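Local coordinates for putative metallopeptidase (Shewanella baltica OS155, PDB 3IEH), which probably acts as a zinc-dependent hydrolase of the peptidase M14 family, with likely metallocarboxypeptidase or ester-cleaving activity, at residues A61-L66 / L97-N102; A178-F183 / D219-N224. One frame throughout, in Å; residues are numbered along the deposited sequence.

Contact 1. Residues A61-L66 / L97-N102; sequences AAKSGL and LFERVN
Ala62 and Asn102 bring their backbones within 5.4 Å (CA to CA), Leu66 and Val101 within 5.3 Å, where two loops lead into the neighbouring parallel strands 68-73 and 102-106 of the central sheet of this M14 fold. The first loop bends in a type I beta turn from Lys63 to Leu66, and the contact illustrates how one amide side chain can read the backbone of such a turn. Asn102 ND2 gives a nearly straight bond (172°) to Lys63 O at 2.7 Å, with that oxygen almost in the plane of the amide. Its OD1 takes Lys63 N at 3.1 Å, the N-H standing well above the carbonyl plane. Lys63 O also accepts the turn's own bond from Leu66 N, and the two donors reach it from opposite faces of its plane. With an alanine at Asn102 both amide bonds go, which is likely to leave Lys63 N without this acceptor and the turn less firmly tied to the other loop. Leu66 lays its two methyls against the backbone carbonyls of 98-100, CD2 lying 3.3 Å from Arg100 O. With CG beside its own backbone N (chi1 -63°), the branch is directed at these carbonyls, while CB rests near the Asn102 amide. Nearer the surface, Lys63, bent at chi2 and chi4, crosses Glu99 at about a right angle. CE passes 3.4 Å from Phe98 O, and NZ completes a salt bridge to Glu99 OE1 at 2.8 Å, meeting it from above the carboxylate plane.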
loop_
_atom_site.group_PDB
_atom_site.type_symbol
_atom_site.label_atom_id
_atom_site.label_comp_id
_atom_site.label_asym_id
_atom_site.label_seq_id
_atom_site.Cartn_x
_atom_site.Cartn_y
_atom_site.Cartn_z
ATOM N N ALA A 61 0.089 -22.048 -3.592
ATOM C CA ALA A 61 -0.273 -22.787 -4.801
ATOM C C ALA A 61 -0.952 -21.863 -5.818
ATOM O O ALA A 61 -2.111 -22.041 -6.196
ATOM C CB ALA A 61 -1.139 -24.024 -4.461
ATOM N N ALA A 62 -0.184 -20.871 -6.243
ATOM C CA ALA A 62 -0.601 -19.910 -7.232
ATOM C C ALA A 62 -0.898 -20.628 -8.530
ATOM O O ALA A 62 -0.175 -21.541 -8.902
ATOM C CB ALA A 62 0.489 -18.894 -7.454
ATOM N N LYS A 63 -1.960 -20.203 -9.205
ATOM C CA LYS A 63 -2.332 -20.741 -10.512
ATOM C C LYS A 63 -2.187 -19.680 -11.622
ATOM O O LYS A 63 -2.537 -18.516 -11.463
ATOM C CB LYS A 63 -3.719 -21.420 -10.519
ATOM C CG LYS A 63 -4.727 -21.037 -9.449
ATOM C CD LYS A 63 -4.540 -21.839 -8.172
ATOM C CE LYS A 63 -5.558 -21.451 -7.091
ATOM N NZ LYS A 63 -6.952 -21.774 -7.568
ATOM N N SER A 64 -1.644 -20.094 -12.760
ATOM C CA SER A 64 -1.341 -19.134 -13.810
ATOM C C SER A 64 -2.636 -18.588 -14.474
ATOM O O SER A 64 -2.635 -17.521 -15.075
ATOM C CB SER A 64 -0.395 -19.738 -14.832
ATOM O OG SER A 64 -1.141 -20.492 -15.741
ATOM N N GLY A 65 -3.737 -19.312 -14.352
ATOM C CA GLY A 65 -5.006 -18.808 -14.867
ATOM C C GLY A 65 -5.565 -17.641 -14.081
ATOM O O GLY A 65 -6.473 -16.992 -14.543
ATOM N N LEU A 66 -5.034 -17.374 -12.895
ATOM C CA LEU A 66 -5.513 -16.279 -12.067
ATOM C C LEU A 66 -4.550 -15.105 -12.123
ATOM O O LEU A 66 -3.363 -15.278 -12.424
ATOM C CB LEU A 66 -5.694 -16.732 -10.623
ATOM C CG LEU A 66 -6.739 -17.828 -10.330
ATOM C CD1 LEU A 66 -6.697 -18.247 -8.833
ATOM C CD2 LEU A 66 -8.191 -17.406 -10.716
ATOM N N LEU A 97 -11.073 -16.684 -1.327
ATOM C CA LEU A 97 -10.487 -15.582 -2.124
ATOM C C LEU A 97 -9.395 -16.075 -3.099
ATOM O O LEU A 97 -9.295 -15.584 -4.236
ATOM C CB LEU A 97 -9.910 -14.492 -1.209
ATOM C CG LEU A 97 -9.234 -13.240 -1.805
ATOM C CD1 LEU A 97 -10.129 -12.487 -2.734
ATOM C CD2 LEU A 97 -8.766 -12.304 -0.679
ATOM N N PHE A 98 -8.619 -17.068 -2.668
ATOM C CA PHE A 98 -7.488 -17.552 -3.438
ATOM C C PHE A 98 -7.852 -18.407 -4.632
ATOM O O PHE A 98 -6.971 -18.860 -5.360
ATOM C CB PHE A 98 -6.520 -18.297 -2.533
ATOM C CG PHE A 98 -6.090 -17.498 -1.332
ATOM C CD1 PHE A 98 -5.827 -16.129 -1.444
ATOM C CD2 PHE A 98 -5.918 -18.106 -0.110
ATOM C CE1 PHE A 98 -5.438 -15.396 -0.349
ATOM C CE2 PHE A 98 -5.512 -17.369 0.993
ATOM C CZ PHE A 98 -5.268 -16.024 0.867
ATOM N N GLU A 99 -9.143 -18.630 -4.832
ATOM C CA GLU A 99 -9.603 -19.270 -6.029
ATOM C C GLU A 99 -9.872 -18.220 -7.128
ATOM O O GLU A 99 -9.963 -18.559 -8.300
ATOM C CB GLU A 99 -10.839 -20.123 -5.725
ATOM C CG GLU A 99 -10.512 -21.431 -4.961
ATOM C CD GLU A 99 -9.435 -22.289 -5.649
ATOM O OE1 GLU A 99 -9.546 -22.546 -6.869
ATOM O OE2 GLU A 99 -8.471 -22.701 -4.973
ATOM N N ARG A 100 -9.969 -16.952 -6.741
ATOM C CA ARG A 100 -10.231 -15.861 -7.672
ATOM C C ARG A 100 -8.922 -15.118 -8.054
ATOM O O ARG A 100 -8.800 -14.576 -9.165
ATOM C CB ARG A 100 -11.258 -14.868 -7.059
ATOM C CG ARG A 100 -11.428 -13.532 -7.856
ATOM C CD ARG A 100 -11.830 -12.295 -7.020
ATOM N NE ARG A 100 -13.270 -12.006 -7.026
ATOM C CZ ARG A 100 -13.962 -11.517 -8.062
ATOM N NH1 ARG A 100 -13.377 -11.282 -9.233
ATOM N NH2 ARG A 100 -15.264 -11.282 -7.935
ATOM N N VAL A 101 -7.968 -15.082 -7.117
ATOM C CA VAL A 101 -6.709 -14.351 -7.258
ATOM C C VAL A 101 -5.538 -15.054 -6.556
ATOM O O VAL A 101 -5.717 -15.792 -5.580
ATOM C CB VAL A 101 -6.824 -12.940 -6.632
ATOM C CG1 VAL A 101 -8.005 -12.199 -7.210
ATOM C CG2 VAL A 101 -6.967 -13.029 -5.112
ATOM N N ASN A 102 -4.341 -14.805 -7.073
ATOM C CA ASN A 102 -3.104 -15.167 -6.419
ATOM C C ASN A 102 -2.663 -13.879 -5.697
ATOM O O ASN A 102 -2.054 -12.994 -6.325
ATOM C CB ASN A 102 -2.067 -15.560 -7.449
ATOM C CG ASN A 102 -2.525 -16.708 -8.367
ATOM O OD1 ASN A 102 -3.239 -17.629 -7.962
ATOM N ND2 ASN A 102 -2.081 -16.658 -9.604
#

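Contact 2. Residues A178-F183 / D219-N224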
loop_
_atom_site.group_PDB
_atom_site.type_symbol
_atom_site.label_atom_id
_atom_site.label_comp_id
_atom_site.label_asym_id
_atom_site.label_seq_id
_atom_site.Cartn_x
_atom_site.Cartn_y
_atom_site.Cartn_z
ATOM N N ALA A 178 -9.880 12.887 -0.187
ATOM C CA ALA A 178 -9.239 11.665 -0.726
ATOM C C ALA A 178 -8.722 11.880 -2.160
ATOM O O ALA A 178 -9.188 12.771 -2.872
ATOM C CB ALA A 178 -10.218 10.493 -0.701
ATOM N N TYR A 179 -7.758 11.065 -2.576
ATOM C CA TYR A 179 -7.331 11.055 -3.963
ATOM C C TYR A 179 -6.560 9.780 -4.233
ATOM O O TYR A 179 -6.305 8.976 -3.324
ATOM C CB TYR A 179 -6.543 12.331 -4.351
ATOM C CG TYR A 179 -5.321 12.579 -3.521
ATOM C CD1 TYR A 179 -5.426 13.172 -2.243
ATOM C CD2 TYR A 179 -4.049 12.242 -4.004
ATOM C CE1 TYR A 179 -4.294 13.407 -1.462
ATOM C CE2 TYR A 179 -2.891 12.469 -3.228
ATOM C CZ TYR A 179 -3.022 13.029 -1.949
ATOM O OH TYR A 179 -1.892 13.257 -1.187
ATOM N N VAL A 180 -6.251 9.558 -5.504
ATOM C CA VAL A 180 -5.600 8.332 -5.928
ATOM C C VAL A 180 -4.684 8.584 -7.122
ATOM O O VAL A 180 -5.060 9.290 -8.030
ATOM C CB VAL A 180 -6.645 7.240 -6.302
ATOM C CG1 VAL A 180 -7.701 7.806 -7.214
ATOM C CG2 VAL A 180 -5.950 6.066 -6.978
ATOM N N TYR A 181 -3.474 8.029 -7.069
ATOM C CA TYR A 181 -2.523 8.037 -8.171
ATOM C C TYR A 181 -2.792 6.740 -8.885
ATOM O O TYR A 181 -2.777 5.716 -8.240
ATOM C CB TYR A 181 -1.055 7.974 -7.676
ATOM C CG TYR A 181 -0.552 9.161 -6.864
ATOM C CD1 TYR A 181 -0.729 9.221 -5.482
ATOM C CD2 TYR A 181 0.134 10.193 -7.471
ATOM C CE1 TYR A 181 -0.263 10.303 -4.739
ATOM C CE2 TYR A 181 0.593 11.277 -6.746
ATOM C CZ TYR A 181 0.405 11.331 -5.391
ATOM O OH TYR A 181 0.882 12.425 -4.694
ATOM N N SER A 182 -2.998 6.754 -10.196
ATOM C CA SER A 182 -3.193 5.490 -10.941
ATOM C C SER A 182 -2.300 5.419 -12.173
ATOM O O SER A 182 -1.779 6.440 -12.635
ATOM C CB SER A 182 -4.660 5.252 -11.342
ATOM O OG SER A 182 -5.077 6.155 -12.348
ATOM N N PHE A 183 -2.121 4.185 -12.652
ATOM C CA PHE A 183 -1.309 3.864 -13.820
ATOM C C PHE A 183 -2.090 2.886 -14.679
ATOM O O PHE A 183 -2.472 1.804 -14.209
ATOM C CB PHE A 183 0.017 3.232 -13.420
ATOM C CG PHE A 183 0.874 4.123 -12.585
ATOM C CD1 PHE A 183 0.708 4.173 -11.208
ATOM C CD2 PHE A 183 1.817 4.942 -13.168
ATOM C CE1 PHE A 183 1.495 4.993 -10.433
ATOM C CE2 PHE A 183 2.585 5.790 -12.402
ATOM C CZ PHE A 183 2.428 5.805 -11.033
ATOM N N ASP A 219 -10.246 16.031 -9.965
ATOM C CA ASP A 219 -11.345 15.168 -9.537
ATOM C C ASP A 219 -10.882 13.919 -8.814
ATOM O O ASP A 219 -11.391 12.824 -9.045
ATOM C CB ASP A 219 -12.230 14.813 -10.729
ATOM C CG ASP A 219 -12.981 16.028 -11.290
ATOM O OD1 ASP A 219 -13.160 17.034 -10.566
ATOM O OD2 ASP A 219 -13.410 15.950 -12.456
ATOM N N GLY A 220 -9.904 14.100 -7.930
ATOM C CA GLY A 220 -9.391 13.016 -7.114
ATOM C C GLY A 220 -8.401 12.080 -7.778
ATOM O O GLY A 220 -8.008 11.068 -7.178
ATOM N N LEU A 221 -7.960 12.430 -8.983
ATOM C CA LEU A 221 -7.115 11.530 -9.761
ATOM C C LEU A 221 -5.812 12.171 -10.183
ATOM O O LEU A 221 -5.796 13.317 -10.586
ATOM C CB LEU A 221 -7.884 11.100 -11.018
ATOM C CG LEU A 221 -7.435 9.800 -11.669
ATOM C CD1 LEU A 221 -7.591 8.661 -10.664
ATOM C CD2 LEU A 221 -8.226 9.527 -12.957
ATOM N N ILE A 222 -4.720 11.442 -10.021
ATOM C CA ILE A 222 -3.418 11.782 -10.607
ATOM C C ILE A 222 -3.090 10.559 -11.458
ATOM O O ILE A 222 -2.953 9.449 -10.937
ATOM C CB ILE A 222 -2.343 12.062 -9.552
ATOM C CG1 ILE A 222 -2.793 13.205 -8.618
ATOM C CG2 ILE A 222 -1.037 12.462 -10.213
ATOM C CD1 ILE A 222 -2.000 13.278 -7.292
ATOM N N PHE A 223 -3.002 10.761 -12.768
ATOM C CA PHE A 223 -2.890 9.682 -13.752
ATOM C C PHE A 223 -1.532 9.613 -14.445
ATOM O O PHE A 223 -1.068 10.612 -15.006
ATOM C CB PHE A 223 -3.953 9.921 -14.818
ATOM C CG PHE A 223 -4.111 8.795 -15.813
ATOM C CD1 PHE A 223 -4.529 7.529 -15.398
ATOM C CD2 PHE A 223 -3.913 9.022 -17.175
ATOM C CE1 PHE A 223 -4.714 6.492 -16.332
ATOM C CE2 PHE A 223 -4.087 8.004 -18.110
ATOM C CZ PHE A 223 -4.497 6.732 -17.692
ATOM N N ASN A 224 -0.929 8.421 -14.420
ATOM C CA ASN A 224 0.344 8.125 -15.081
ATOM C C ASN A 224 1.455 9.133 -14.759
ATOM O O ASN A 224 2.162 9.643 -15.628
ATOM C CB ASN A 224 0.140 7.936 -16.607
ATOM C CG ASN A 224 -0.660 6.661 -16.944
ATOM O OD1 ASN A 224 -0.740 5.738 -16.140
ATOM N ND2 ASN A 224 -1.262 6.622 -18.127
#
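Val180 and Leu221, Tyr181 and Ile222, and Ser182 and Phe223 pair in parallel register, an example of how a short edge strand is added to an alpha/beta sheet. Backbone bonds alternate in the usual parallel manner: Val180 N to Gly220 O, Ile222 N to Val180 O (3.0 Å), Ser182 N to Ile222 O (2.8 Å) and Asn224 N to Ser182 O. Gly220 enters the pairing with positive phi (80°), a backbone conformation that glycine adopts more readily than residues with a side chain.

Apolar contacts divide between the two faces. On one, Ile222 CD1 lies over the Tyr181 ring in a CH-pi contact, 3.8 Å from its centroid, and is 4.0 Å from Tyr179 CD2. On the other, Val180 CG1, placed between its own N and carbonyl carbon (chi1 48°), meets Leu221 CD1 at 3.6 Å.

Among the polar groups, Ser182 OG sits at the edge of the Phe223 ring, 3.4 Å from CD1, while hydrogen-bonded to Ser193 OG; Tyr179, whose OH bonds to Asp172 OD2, has its side chain about 3 Å from that of Glu246, the predicted proton donor/acceptor.

Helix 191-201, within the beta-alpha-beta connection, packs on Val180, Leu221 and Phe223, strand 211-212 touches Tyr179, Tyr181 and Ile222, and antiparallel strand 242-248 flanks 179-183.

Contacts 1 and 2 attach to one central sheet but share no strand, and they do not touch: their centres lie 28 Å apart and their nearest atoms about 17 Å. Contact 1 is partly buried and joins loops running into strands 68-73 and 102-106, away from the zinc site. Contact 2 is buried and joins strands directly, 221-223 being an outermost strand, with its tyrosines near the predicted active-site residue. The chemistry follows the place: at 61-66 / 97-102 a side-chain amide and a salt bridge near the surface tie irregular backbone together, whereas at 178-183 / 219-224 main-chain bonds do that work and side chains supply chiefly apolar packing.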